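Local coordinates for protein type III effector HopA1 (Pseudomonas syringae pv. tomato str. DC3000, PDB 4RSX) that is a type III effector, probably delivered by this plant pathogen into host cells, represented here by the alpha/beta part that makes up most of its length, at residues S6-F11 and R237-L242; R67-D72 and F96-P101; D108-R113 and E206-D211; A123-R128 and S180-D185. All blocks are in the same frame, centred on the assembly; numbering follows the deposited sequence.

The four contacts are spread over one antiparallel seven-stranded sheet and the helices round it. Contact 1 is the most buried and the farthest from the chain's centre: it joins helices 2-19 and 234-245 by rings and leucines, with one charged group over a ring. Contacts 2 and 3 both pair strands of the sheet, 64-68 with 96-101 and 111-116 with 202-207, and rely on backbone bonds finished by polar side chains at their partly exposed ends. Contact 4 is the smallest, a helix meeting a loop through a weak bond, a water and one isoleucine; it touches contact 2 where Thr127 packs on Ile99.

Contact 1: S6-F11 and R237-L242; sequences STFNSF and RLKLSL
Phe8 and Phe11, one helical turn apart on helix 2-19, reach across to Leu238, Lys239 and Leu242 of helix 234-245. The short helical segments run at 109° to each other with axes 12.2 Å apart, a wide spacing that the two aromatic rings bridge. Phe8 has CG anti to its own nitrogen (chi1 -177°), which sends the ring out to the second helix. Over one face of that ring lies Lys239, whose NZ stands 3.8 Å from the Phe8 centroid in a cation-pi contact, displaced toward the rim. The lysine chain crosses the phenylalanine at about a right angle, and a bend at chi4 (-80°) places the amino group there, while CG and CE touch the same ring. Leu242 CD1 comes to the edge of the Phe8 ring, 4.0 Å from Phe8 CE1. The same methyl is 3.7 Å from Phe11 CE2, so one leucine branch serves both rings. Leu238 CD2 approaches the same Phe11 CE2, also at 3.7 Å, from the other side of the ring plane. Helix 215-228 adds Val222 and Ile223 against Phe11. The ammonium has stronger partners in a salt bridge to Asp250 and a hydrogen bond to Pro249 O. The chemistry is mainly apolar helix packing, with Lys239 held at its margin by anionic and carbonyl oxygens while its positive charge probably gains from the Phe8 pi face.

Contact 2: R67-D72 and F96-P101; sequences RTQDHD and FYRIIP
Arg67 and Arg98 face each other as a hydrogen-bonded pair of the antiparallel sheet, where outermost strand 64-68 runs beside strand 96-101. Arg67 N gives to Arg98 O at 3.0 Å, and Arg98 N returns a bond to Arg67 O. Both side chains project from the same face but diverge. Arg67 runs out extended, crosses Ile100 at about a right angle, and lays one guanidinium face over its CD1 methyl, 3.3 Å from Arg67 NH1; Glu65 forms a salt bridge with the far end. Arg98 starts with CG between its nitrogen and carbonyl carbon (chi1 48°) and bends again at chi3, which turns its guanidinium toward Gln69. There, Arg98 NE donates to Gln69 OE1 at 2.8 Å, the oxygen lying close to the guanidinium plane, with a weaker bond from NH2. Amide and guanidinium planes are nonetheless 49° apart, so the two groups meet twisted. The amide's other end, Gln69 NE2, rests against Phe96 CB. On the opposite face sit Thr68 and Tyr97, a non-hydrogen-bonded pair, with Tyr85 of helix 82-88 packing on both. As the edge strand ends, Gln69 N still bonds to Phe96 O, and Thr68 OG1 accepts from Asp70 N in an ST turn. A water links Thr68 OG1 to Phe96 O and sits over the centre of the Tyr97 ring, 3.0 Å above its plane.

Contact 3: D108-R113 and E206-D211; sequences DKNQGR and ESILGD
Ser207 N bonds to Gln111 O where antiparallel strands 202-207 and 111-116 run side by side, and Gly112 and Glu206 form a non-hydrogen-bonded pair; the chain then enters a type I' beta turn from Ile208 to Asp211. The bond from Ser207 N to Gln111 O is 2.9 Å and nearly straight; the return bond from Gln111 N to Ser207 O is weak. Beyond it the loop residues take over. Asn110 has CG beside its own nitrogen (chi1 -57°), and its OD1 accepts from Leu209 N at 3.1 Å, the donor almost in line with the amide C=O. Next to it, Gly210 N donates to Lys109 O at 2.8 Å. Two successive turn nitrogens are thus held by one side-chain and one main-chain oxygen, while Asp211 N closes the turn on Ile208 O. On the face that carries Gln111 and Ser207, Arg113 swings back toward the turn through a bend at chi2 (-78°). Its NE makes a weak bond to Ser207 OG, and the guanidinium turns an edge toward Asp211 O.

The next shell probably helps to position these groups. Gln111 NE2 reaches Asn163 and Thr141, Val159 and Tyr161 of strand 158-162 lie against Arg113, and Asp211 forms a salt bridge with Arg213. On the opposite face, Glu206 accepts from Arg255 N, which ties the strand to the C-terminal residues, and its other oxygen bonds with Tyr204 OH of its own strand. A water bridges the two segments, 2.6 Å from Ser207 OG and 3.2 Å from Lys109 O.

Contact 4: A123-R128 and S180-D185; sequences ATQLTR and SGIPLD
Gln125 and Leu126, in the first turns of helix 123-136, meet the loop that follows helix 166-180 at Ser180, Gly181 and Ile182. Ahead of them, Ala123 O accepts from both Thr127 N and Thr127 OG1, the hydroxyl coming from above the carbonyl plane. Gln125 has the largest share of the contact, followed by Ile182. Its CG stands anti to its carbonyl carbon (chi1 -81°), and the chain beyond runs extended until the Gln125 amide lies over the end of the neighbouring helix. Gln125 NE2 gives a weak bond to Ser180 O, 3.2 Å away and bent to 130°. The same carbonyl receives a water that also donates to Gln125 O, each leg 2.9 Å, so Ser180 O has a water and, more weakly, the Gln125 amide as partners. Farther back along the chain, Gln125 CB lies 3.9 Å from Ile182 CG1. Leu126 receives the tip of that isoleucine: Ile182 CD1 packs at 3.6 Å from Leu126 N and against Leu126 CB. The turn before it probably helps to direct Ile182 here: Gly181 takes positive phi and Ile182 N donates to Ser180 OG at 3.1 Å, an ST turn. Thr127 packs instead on Phe51 of helix 45-58 and on Ile99 of strand 96-101. Helix 123-136 thus has helix 45-58, strand 96-101 of the sheet and the loop leaving helix 166-180 as neighbours.

Contact 1: S6-F11 and R237-L242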
loop_
_atom_site.group_PDB
_atom_site.type_symbol
_atom_site.label_atom_id
_atom_site.label_comp_id
_atom_site.label_asym_id
_atom_site.label_seq_id
_atom_site.Cartn_x
_atom_site.Cartn_y
_atom_site.Cartn_z
ATOM N N SER A 6 -15.922 6.342 -9.257
ATOM C CA SER A 6 -14.598 6.629 -9.781
ATOM C C SER A 6 -13.694 5.403 -9.615
ATOM O O SER A 6 -12.930 5.036 -10.512
ATOM C CB SER A 6 -14.026 7.845 -9.040
ATOM O OG SER A 6 -12.663 8.070 -9.363
ATOM N N THR A 7 -13.808 4.760 -8.462
ATOM C CA THR A 7 -13.020 3.573 -8.166
ATOM C C THR A 7 -13.363 2.402 -9.104
ATOM O O THR A 7 -12.476 1.751 -9.640
ATOM C CB THR A 7 -13.201 3.168 -6.689
ATOM O OG1 THR A 7 -12.822 4.275 -5.850
ATOM C CG2 THR A 7 -12.353 1.942 -6.358
ATOM N N PHE A 8 -14.650 2.139 -9.301
ATOM C CA PHE A 8 -15.038 1.064 -10.185
ATOM C C PHE A 8 -14.596 1.341 -11.621
ATOM O O PHE A 8 -14.135 0.426 -12.328
ATOM C CB PHE A 8 -16.543 0.814 -10.143
ATOM C CG PHE A 8 -16.951 -0.339 -10.993
ATOM C CD1 PHE A 8 -17.016 -1.615 -10.453
ATOM C CD2 PHE A 8 -17.188 -0.171 -12.363
ATOM C CE1 PHE A 8 -17.343 -2.706 -11.249
ATOM C CE2 PHE A 8 -17.510 -1.250 -13.160
ATOM C CZ PHE A 8 -17.596 -2.529 -12.598
ATOM N N ASN A 9 -14.750 2.587 -12.065
ATOM C CA ASN A 9 -14.363 2.945 -13.435
ATOM C C ASN A 9 -12.876 2.730 -13.743
ATOM O O ASN A 9 -12.523 2.376 -14.871
ATOM C CB ASN A 9 -14.786 4.387 -13.790
ATOM C CG ASN A 9 -16.312 4.569 -13.844
ATOM O OD1 ASN A 9 -17.070 3.614 -14.080
ATOM N ND2 ASN A 9 -16.765 5.808 -13.628
ATOM N N SER A 10 -11.996 2.950 -12.767
ATOM C CA SER A 10 -10.560 2.697 -13.009
ATOM C C SER A 10 -10.292 1.190 -13.023
ATOM O O SER A 10 -9.432 0.709 -13.753
ATOM C CB SER A 10 -9.673 3.377 -11.959
ATOM O OG SER A 10 -9.722 2.676 -10.715
ATOM N N PHE A 11 -11.043 0.454 -12.209
ATOM C CA PHE A 11 -11.005 -1.004 -12.222
ATOM C C PHE A 11 -11.511 -1.535 -13.562
ATOM O O PHE A 11 -10.901 -2.426 -14.164
ATOM C CB PHE A 11 -11.859 -1.548 -11.072
ATOM C CG PHE A 11 -11.930 -3.058 -11.012
ATOM C CD1 PHE A 11 -10.802 -3.811 -10.723
ATOM C CD2 PHE A 11 -13.129 -3.718 -11.239
ATOM C CE1 PHE A 11 -10.861 -5.204 -10.662
ATOM C CE2 PHE A 11 -13.197 -5.116 -11.182
ATOM C CZ PHE A 11 -12.056 -5.855 -10.893
ATOM N N ARG A 237 -20.008 -9.576 -15.524
ATOM C CA ARG A 237 -19.058 -10.606 -15.087
ATOM C C ARG A 237 -18.055 -10.054 -14.060
ATOM O O ARG A 237 -17.810 -10.680 -13.038
ATOM C CB ARG A 237 -18.352 -11.259 -16.288
ATOM C CG ARG A 237 -19.246 -12.230 -17.097
ATOM C CD ARG A 237 -18.487 -12.884 -18.251
ATOM N NE ARG A 237 -18.479 -12.073 -19.469
ATOM C CZ ARG A 237 -17.404 -11.869 -20.231
ATOM N NH1 ARG A 237 -17.492 -11.123 -21.327
ATOM N NH2 ARG A 237 -16.236 -12.404 -19.900
ATOM N N LEU A 238 -17.526 -8.859 -14.313
ATOM C CA LEU A 238 -16.678 -8.159 -13.347
ATOM C C LEU A 238 -17.347 -7.987 -11.986
ATOM O O LEU A 238 -16.770 -8.340 -10.949
ATOM C CB LEU A 238 -16.305 -6.785 -13.885
ATOM C CG LEU A 238 -15.162 -6.799 -14.886
ATOM C CD1 LEU A 238 -15.039 -5.443 -15.590
ATOM C CD2 LEU A 238 -13.874 -7.164 -14.180
ATOM N N LYS A 239 -18.555 -7.432 -11.992
ATOM C CA LYS A 239 -19.317 -7.247 -10.766
ATOM C C LYS A 239 -19.601 -8.572 -10.077
ATOM O O LYS A 239 -19.513 -8.672 -8.851
ATOM C CB LYS A 239 -20.621 -6.505 -11.060
ATOM C CG LYS A 239 -20.388 -5.074 -11.532
ATOM C CD LYS A 239 -21.686 -4.261 -11.516
ATOM C CE LYS A 239 -21.424 -2.800 -11.875
ATOM N NZ LYS A 239 -20.896 -2.026 -10.727
ATOM N N LEU A 240 -19.938 -9.591 -10.858
ATOM C CA LEU A 240 -20.178 -10.919 -10.293
ATOM C C LEU A 240 -18.888 -11.499 -9.730
ATOM O O LEU A 240 -18.888 -12.083 -8.656
ATOM C CB LEU A 240 -20.722 -11.862 -11.357
ATOM C CG LEU A 240 -21.825 -12.834 -10.956
ATOM C CD1 LEU A 240 -21.370 -13.758 -9.831
ATOM C CD2 LEU A 240 -23.098 -12.069 -10.571
ATOM N N SER A 241 -17.790 -11.347 -10.465
ATOM C CA SER A 241 -16.494 -11.821 -9.994
ATOM C C SER A 241 -16.054 -11.101 -8.719
ATOM O O SER A 241 -15.467 -11.730 -7.824
ATOM C CB SER A 241 -15.435 -11.687 -11.085
ATOM O OG SER A 241 -14.149 -12.059 -10.595
ATOM N N LEU A 242 -16.342 -9.802 -8.621
ATOM C CA LEU A 242 -16.081 -9.084 -7.380
ATOM C C LEU A 242 -16.877 -9.685 -6.208
ATOM O O LEU A 242 -16.291 -10.057 -5.178
ATOM C CB LEU A 242 -16.358 -7.591 -7.525
ATOM C CG LEU A 242 -15.329 -6.765 -8.305
ATOM C CD1 LEU A 242 -15.891 -5.389 -8.615
ATOM C CD2 LEU A 242 -14.040 -6.626 -7.524
#

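Contact 2: R67-D72 and F96-P101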
loop_
_atom_site.group_PDB
_atom_site.type_symbol
_atom_site.label_atom_id
_atom_site.label_comp_id
_atom_site.label_asym_id
_atom_site.label_seq_id
_atom_site.Cartn_x
_atom_site.Cartn_y
_atom_site.Cartn_z
ATOM N N ARG A 67 11.982 -2.860 11.398
ATOM C CA ARG A 67 12.615 -4.101 10.993
ATOM C C ARG A 67 12.637 -4.193 9.482
ATOM O O ARG A 67 11.682 -3.775 8.822
ATOM C CB ARG A 67 11.840 -5.289 11.566
ATOM C CG ARG A 67 11.855 -5.334 13.076
ATOM C CD ARG A 67 11.013 -6.467 13.617
ATOM N NE ARG A 67 11.289 -6.688 15.034
ATOM C CZ ARG A 67 10.497 -7.376 15.851
ATOM N NH1 ARG A 67 9.367 -7.900 15.393
ATOM N NH2 ARG A 67 10.833 -7.536 17.124
ATOM N N THR A 68 13.718 -4.737 8.930
ATOM C CA THR A 68 13.741 -5.045 7.505
ATOM C C THR A 68 12.705 -6.116 7.216
ATOM O O THR A 68 12.392 -6.930 8.092
ATOM C CB THR A 68 15.134 -5.531 7.023
ATOM O OG1 THR A 68 15.077 -5.846 5.622
ATOM C CG2 THR A 68 15.605 -6.764 7.816
ATOM N N GLN A 69 12.161 -6.100 6.000
ATOM C CA GLN A 69 11.246 -7.150 5.564
ATOM C C GLN A 69 11.926 -8.140 4.621
ATOM O O GLN A 69 11.267 -9.002 4.042
ATOM C CB GLN A 69 10.001 -6.564 4.887
ATOM C CG GLN A 69 8.987 -5.955 5.852
ATOM C CD GLN A 69 7.594 -5.806 5.232
ATOM O OE1 GLN A 69 6.628 -5.463 5.919
ATOM N NE2 GLN A 69 7.489 -6.069 3.933
ATOM N N ASP A 70 13.236 -7.989 4.455
ATOM C CA ASP A 70 14.061 -8.938 3.706
ATOM C C ASP A 70 13.739 -10.390 4.115
ATOM O O ASP A 70 13.823 -10.728 5.301
ATOM C CB ASP A 70 15.542 -8.615 3.969
ATOM C CG ASP A 70 16.484 -9.650 3.394
ATOM O OD1 ASP A 70 16.373 -9.967 2.192
ATOM O OD2 ASP A 70 17.335 -10.158 4.159
ATOM N N HIS A 71 13.364 -11.236 3.151
ATOM C CA HIS A 71 12.911 -12.604 3.459
ATOM C C HIS A 71 13.961 -13.446 4.183
ATOM O O HIS A 71 13.646 -14.139 5.160
ATOM C CB HIS A 71 12.435 -13.335 2.193
ATOM C CG HIS A 71 12.127 -14.793 2.404
ATOM N ND1 HIS A 71 11.083 -15.235 3.193
ATOM C CD2 HIS A 71 12.724 -15.912 1.915
ATOM C CE1 HIS A 71 11.053 -16.558 3.186
ATOM N NE2 HIS A 71 12.040 -16.993 2.421
ATOM N N ASP A 72 15.200 -13.391 3.696
ATOM C CA ASP A 72 16.310 -14.132 4.298
ATOM C C ASP A 72 16.525 -13.728 5.759
ATOM O O ASP A 72 16.675 -14.595 6.634
ATOM C CB ASP A 72 17.593 -13.905 3.487
ATOM C CG ASP A 72 18.705 -14.900 3.836
ATOM O OD1 ASP A 72 18.711 -15.477 4.953
ATOM O OD2 ASP A 72 19.592 -15.095 2.976
ATOM N N PHE A 96 11.895 -3.298 1.479
ATOM C CA PHE A 96 10.900 -2.718 2.384
ATOM C C PHE A 96 11.319 -2.769 3.850
ATOM O O PHE A 96 11.981 -3.712 4.280
ATOM C CB PHE A 96 9.576 -3.463 2.261
ATOM C CG PHE A 96 8.729 -3.005 1.122
ATOM C CD1 PHE A 96 7.962 -1.850 1.233
ATOM C CD2 PHE A 96 8.688 -3.731 -0.056
ATOM C CE1 PHE A 96 7.174 -1.428 0.183
ATOM C CE2 PHE A 96 7.905 -3.313 -1.119
ATOM C CZ PHE A 96 7.145 -2.161 -0.999
ATOM N N TYR A 97 10.899 -1.768 4.617
ATOM C CA TYR A 97 11.022 -1.804 6.068
ATOM C C TYR A 97 9.631 -1.725 6.688
ATOM O O TYR A 97 8.752 -1.022 6.182
ATOM C CB TYR A 97 11.866 -0.629 6.554
ATOM C CG TYR A 97 13.297 -0.659 6.071
ATOM C CD1 TYR A 97 14.306 -1.134 6.888
ATOM C CD2 TYR A 97 13.640 -0.205 4.802
ATOM C CE1 TYR A 97 15.628 -1.160 6.467
ATOM C CE2 TYR A 97 14.958 -0.237 4.359
ATOM C CZ TYR A 97 15.947 -0.719 5.204
ATOM O OH TYR A 97 17.262 -0.761 4.803
ATOM N N ARG A 98 9.407 -2.444 7.776
ATOM C CA ARG A 98 8.153 -2.251 8.482
ATOM C C ARG A 98 8.394 -1.466 9.743
ATOM O O ARG A 98 9.468 -1.544 10.349
ATOM C CB ARG A 98 7.407 -3.560 8.772
ATOM C CG ARG A 98 8.248 -4.659 9.367
ATOM C CD ARG A 98 7.376 -5.864 9.714
ATOM N NE ARG A 98 6.532 -6.287 8.596
ATOM C CZ ARG A 98 5.447 -7.046 8.731
ATOM N NH1 ARG A 98 5.077 -7.455 9.936
ATOM N NH2 ARG A 98 4.731 -7.391 7.666
ATOM N N ILE A 99 7.392 -0.673 10.094
ATOM C CA ILE A 99 7.386 0.105 11.313
ATOM C C ILE A 99 6.333 -0.521 12.206
ATOM O O ILE A 99 5.152 -0.536 11.855
ATOM C CB ILE A 99 6.941 1.527 10.998
ATOM C CG1 ILE A 99 7.813 2.108 9.879
ATOM C CG2 ILE A 99 6.959 2.389 12.256
ATOM C CD1 ILE A 99 7.224 3.379 9.240
ATOM N N ILE A 100 6.747 -1.045 13.354
ATOM C CA ILE A 100 5.838 -1.784 14.222
ATOM C C ILE A 100 5.841 -1.224 15.641
ATOM O O ILE A 100 6.857 -0.687 16.104
ATOM C CB ILE A 100 6.209 -3.285 14.288
ATOM C CG1 ILE A 100 7.483 -3.487 15.106
ATOM C CG2 ILE A 100 6.401 -3.854 12.891
ATOM C CD1 ILE A 100 7.993 -4.905 15.060
ATOM N N PRO A 101 4.697 -1.343 16.338
ATOM C CA PRO A 101 4.697 -0.977 17.759
ATOM C C PRO A 101 5.486 -2.030 18.512
ATOM O O PRO A 101 5.500 -3.201 18.082
ATOM C CB PRO A 101 3.222 -1.064 18.151
ATOM C CG PRO A 101 2.648 -2.128 17.196
ATOM C CD PRO A 101 3.403 -1.897 15.892
HETATM O O HOH W 1 14.753 -3.358 4.120
#

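Contact 3: D108-R113 and E206-D211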
loop_
_atom_site.group_PDB
_atom_site.type_symbol
_atom_site.label_atom_id
_atom_site.label_comp_id
_atom_site.label_asym_id
_atom_site.label_seq_id
_atom_site.Cartn_x
_atom_site.Cartn_y
_atom_site.Cartn_z
ATOM N N ASP A 108 -6.856 -7.994 12.311
ATOM C CA ASP A 108 -8.136 -8.555 11.883
ATOM C C ASP A 108 -7.915 -9.327 10.584
ATOM O O ASP A 108 -7.002 -9.005 9.808
ATOM C CB ASP A 108 -9.155 -7.457 11.596
ATOM C CG ASP A 108 -9.574 -6.694 12.839
ATOM O OD1 ASP A 108 -9.361 -7.188 13.970
ATOM O OD2 ASP A 108 -10.134 -5.587 12.670
ATOM N N LYS A 109 -8.759 -10.320 10.325
ATOM C CA LYS A 109 -8.704 -11.019 9.053
ATOM C C LYS A 109 -9.071 -10.093 7.898
ATOM O O LYS A 109 -8.639 -10.303 6.775
ATOM C CB LYS A 109 -9.634 -12.230 9.083
ATOM C CG LYS A 109 -9.430 -13.079 10.328
ATOM C CD LYS A 109 -9.011 -14.502 9.998
ATOM C CE LYS A 109 -10.102 -15.511 10.407
ATOM N NZ LYS A 109 -10.443 -15.467 11.867
ATOM N N ASN A 110 -9.877 -9.074 8.179
ATOM C CA ASN A 110 -10.188 -8.047 7.190
ATOM C C ASN A 110 -9.587 -6.706 7.574
ATOM O O ASN A 110 -10.004 -6.101 8.559
ATOM C CB ASN A 110 -11.694 -7.865 7.075
ATOM C CG ASN A 110 -12.401 -9.137 6.716
ATOM O OD1 ASN A 110 -11.857 -9.998 6.016
ATOM N ND2 ASN A 110 -13.629 -9.274 7.204
ATOM N N GLN A 111 -8.629 -6.222 6.798
ATOM C CA GLN A 111 -7.976 -4.973 7.154
ATOM C C GLN A 111 -8.171 -3.907 6.104
ATOM O O GLN A 111 -8.349 -4.213 4.923
ATOM C CB GLN A 111 -6.475 -5.190 7.378
ATOM C CG GLN A 111 -6.094 -5.645 8.783
ATOM C CD GLN A 111 -4.610 -5.415 9.066
ATOM O OE1 GLN A 111 -3.769 -5.591 8.183
ATOM N NE2 GLN A 111 -4.291 -4.991 10.288
ATOM N N GLY A 112 -8.126 -2.652 6.538
ATOM C CA GLY A 112 -7.985 -1.532 5.621
ATOM C C GLY A 112 -6.516 -1.179 5.398
ATOM O O GLY A 112 -5.696 -1.323 6.317
ATOM N N ARG A 113 -6.184 -0.735 4.183
ATOM C CA ARG A 113 -4.812 -0.353 3.850
ATOM C C ARG A 113 -4.829 1.069 3.322
ATOM O O ARG A 113 -5.490 1.362 2.321
ATOM C CB ARG A 113 -4.222 -1.258 2.763
ATOM C CG ARG A 113 -4.718 -2.699 2.760
ATOM C CD ARG A 113 -4.026 -3.488 3.854
ATOM N NE ARG A 113 -4.033 -4.947 3.663
ATOM C CZ ARG A 113 -3.320 -5.598 2.741
ATOM N NH1 ARG A 113 -2.562 -4.927 1.881
ATOM N NH2 ARG A 113 -3.374 -6.924 2.665
ATOM N N GLU A 206 -9.322 -2.412 0.780
ATOM C CA GLU A 206 -9.507 -3.398 1.838
ATOM C C GLU A 206 -9.043 -4.779 1.412
ATOM O O GLU A 206 -9.145 -5.151 0.239
ATOM C CB GLU A 206 -10.973 -3.432 2.279
ATOM C CG GLU A 206 -11.456 -2.105 2.837
ATOM C CD GLU A 206 -12.887 -2.143 3.382
ATOM O OE1 GLU A 206 -13.676 -3.036 2.996
ATOM O OE2 GLU A 206 -13.228 -1.265 4.203
ATOM N N SER A 207 -8.514 -5.537 2.359
ATOM C CA SER A 207 -8.116 -6.906 2.076
ATOM C C SER A 207 -8.987 -7.823 2.930
ATOM O O SER A 207 -9.494 -7.408 3.981
ATOM C CB SER A 207 -6.629 -7.102 2.358
ATOM O OG SER A 207 -6.339 -6.808 3.705
ATOM N N ILE A 208 -9.205 -9.049 2.465
ATOM C CA ILE A 208 -10.114 -9.955 3.165
ATOM C C ILE A 208 -9.455 -11.271 3.496
ATOM O O ILE A 208 -8.424 -11.619 2.905
ATOM C CB ILE A 208 -11.378 -10.276 2.327
ATOM C CG1 ILE A 208 -11.000 -10.844 0.961
ATOM C CG2 ILE A 208 -12.223 -9.052 2.134
ATOM C CD1 ILE A 208 -12.165 -10.822 -0.021
ATOM N N LEU A 209 -10.063 -11.991 4.440
ATOM C CA LEU A 209 -9.757 -13.403 4.674
ATOM C C LEU A 209 -8.291 -13.621 4.958
ATOM O O LEU A 209 -7.730 -14.637 4.556
ATOM C CB LEU A 209 -10.154 -14.243 3.459
ATOM C CG LEU A 209 -11.648 -14.255 3.122
ATOM C CD1 LEU A 209 -11.922 -14.807 1.708
ATOM C CD2 LEU A 209 -12.379 -15.075 4.177
ATOM N N GLY A 210 -7.669 -12.662 5.635
ATOM C CA GLY A 210 -6.249 -12.749 5.921
ATOM C C GLY A 210 -5.350 -12.689 4.700
ATOM O O GLY A 210 -4.173 -13.035 4.789
ATOM N N ASP A 211 -5.882 -12.236 3.567
ATOM C CA ASP A 211 -5.114 -12.167 2.317
ATOM C C ASP A 211 -3.761 -11.467 2.482
ATOM O O ASP A 211 -3.640 -10.484 3.217
ATOM C CB ASP A 211 -5.931 -11.451 1.244
ATOM C CG ASP A 211 -5.375 -11.644 -0.158
ATOM O OD1 ASP A 211 -4.191 -12.034 -0.324
ATOM O OD2 ASP A 211 -6.138 -11.382 -1.111
HETATM O O HOH W 2 -6.143 -8.710 5.485
#

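Contact 4: A123-R128 and S180-D185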
loop_
_atom_site.group_PDB
_atom_site.type_symbol
_atom_site.label_atom_id
_atom_site.label_comp_id
_atom_site.label_asym_id
_atom_site.label_seq_id
_atom_site.Cartn_x
_atom_site.Cartn_y
_atom_site.Cartn_z
ATOM N N ALA A 123 9.920 11.737 1.988
ATOM C CA ALA A 123 9.742 10.382 2.528
ATOM C C ALA A 123 10.123 10.270 4.001
ATOM O O ALA A 123 9.389 9.673 4.799
ATOM C CB ALA A 123 10.497 9.366 1.697
ATOM N N THR A 124 11.257 10.861 4.366
ATOM C CA THR A 124 11.744 10.805 5.736
ATOM C C THR A 124 10.743 11.437 6.700
ATOM O O THR A 124 10.402 10.854 7.734
ATOM C CB THR A 124 13.130 11.481 5.850
ATOM O OG1 THR A 124 14.083 10.719 5.098
ATOM C CG2 THR A 124 13.592 11.536 7.281
ATOM N N GLN A 125 10.273 12.629 6.358
ATOM C CA GLN A 125 9.243 13.296 7.146
ATOM C C GLN A 125 7.996 12.426 7.284
ATOM O O GLN A 125 7.433 12.312 8.376
ATOM C CB GLN A 125 8.860 14.641 6.514
ATOM C CG GLN A 125 9.808 15.782 6.817
ATOM C CD GLN A 125 9.153 17.145 6.627
ATOM O OE1 GLN A 125 9.670 18.003 5.910
ATOM N NE2 GLN A 125 8.019 17.354 7.286
ATOM N N LEU A 126 7.548 11.831 6.180
ATOM C CA LEU A 126 6.364 10.970 6.238
ATOM C C LEU A 126 6.610 9.803 7.185
ATOM O O LEU A 126 5.735 9.454 7.996
ATOM C CB LEU A 126 5.994 10.447 4.849
ATOM C CG LEU A 126 4.863 9.414 4.794
ATOM C CD1 LEU A 126 3.605 9.995 5.399
ATOM C CD2 LEU A 126 4.599 8.986 3.363
ATOM N N THR A 127 7.808 9.217 7.100
ATOM C CA THR A 127 8.119 8.030 7.895
ATOM C C THR A 127 8.041 8.361 9.387
ATOM O O THR A 127 7.500 7.585 10.180
ATOM C CB THR A 127 9.494 7.446 7.522
ATOM O OG1 THR A 127 9.445 6.985 6.167
ATOM C CG2 THR A 127 9.847 6.267 8.421
ATOM N N ARG A 128 8.557 9.532 9.749
ATOM C CA ARG A 128 8.472 10.030 11.116
ATOM C C ARG A 128 7.024 10.167 11.563
ATOM O O ARG A 128 6.666 9.757 12.665
ATOM C CB ARG A 128 9.152 11.402 11.218
ATOM C CG ARG A 128 10.664 11.383 11.008
ATOM C CD ARG A 128 11.297 12.695 11.496
ATOM N NE ARG A 128 12.672 12.834 11.024
ATOM C CZ ARG A 128 13.750 12.646 11.785
ATOM N NH1 ARG A 128 13.612 12.322 13.069
ATOM N NH2 ARG A 128 14.967 12.791 11.262
ATOM N N SER A 180 1.983 15.878 9.946
ATOM C CA SER A 180 3.249 15.481 9.325
ATOM C C SER A 180 4.181 16.663 9.070
ATOM O O SER A 180 5.401 16.492 8.989
ATOM C CB SER A 180 3.009 14.730 8.014
ATOM O OG SER A 180 2.508 15.596 7.007
ATOM N N GLY A 181 3.608 17.858 8.932
ATOM C CA GLY A 181 4.395 19.030 8.593
ATOM C C GLY A 181 4.776 19.056 7.120
ATOM O O GLY A 181 5.511 19.943 6.673
ATOM N N ILE A 182 4.277 18.080 6.364
ATOM C CA ILE A 182 4.547 18.013 4.936
ATOM C C ILE A 182 3.584 18.935 4.196
ATOM O O ILE A 182 2.377 18.879 4.419
ATOM C CB ILE A 182 4.400 16.577 4.421
ATOM C CG1 ILE A 182 5.422 15.666 5.095
ATOM C CG2 ILE A 182 4.550 16.511 2.909
ATOM C CD1 ILE A 182 5.196 14.216 4.774
ATOM N N PRO A 183 4.117 19.795 3.307
ATOM C CA PRO A 183 3.228 20.724 2.596
ATOM C C PRO A 183 2.231 19.986 1.715
ATOM O O PRO A 183 2.584 18.993 1.079
ATOM C CB PRO A 183 4.184 21.554 1.729
ATOM C CG PRO A 183 5.479 20.754 1.649
ATOM C CD PRO A 183 5.539 19.964 2.942
ATOM N N LEU A 184 1.004 20.482 1.662
ATOM C CA LEU A 184 -0.059 19.802 0.936
ATOM C C LEU A 184 0.247 19.603 -0.542
ATOM O O LEU A 184 -0.178 18.609 -1.141
ATOM C CB LEU A 184 -1.381 20.548 1.120
ATOM C CG LEU A 184 -1.881 20.568 2.566
ATOM C CD1 LEU A 184 -3.158 21.391 2.701
ATOM C CD2 LEU A 184 -2.097 19.146 3.092
ATOM N N ASP A 185 0.992 20.536 -1.128
ATOM C CA ASP A 185 1.381 20.417 -2.531
ATOM C C ASP A 185 2.405 19.292 -2.748
ATOM O O ASP A 185 2.638 18.872 -3.883
ATOM C CB ASP A 185 1.891 21.766 -3.098
ATOM C CG ASP A 185 3.277 22.190 -2.534
ATOM O OD1 ASP A 185 4.311 21.555 -2.884
ATOM O OD2 ASP A 185 3.339 23.194 -1.770
HETATM O O HOH W 3 6.928 14.386 10.318
#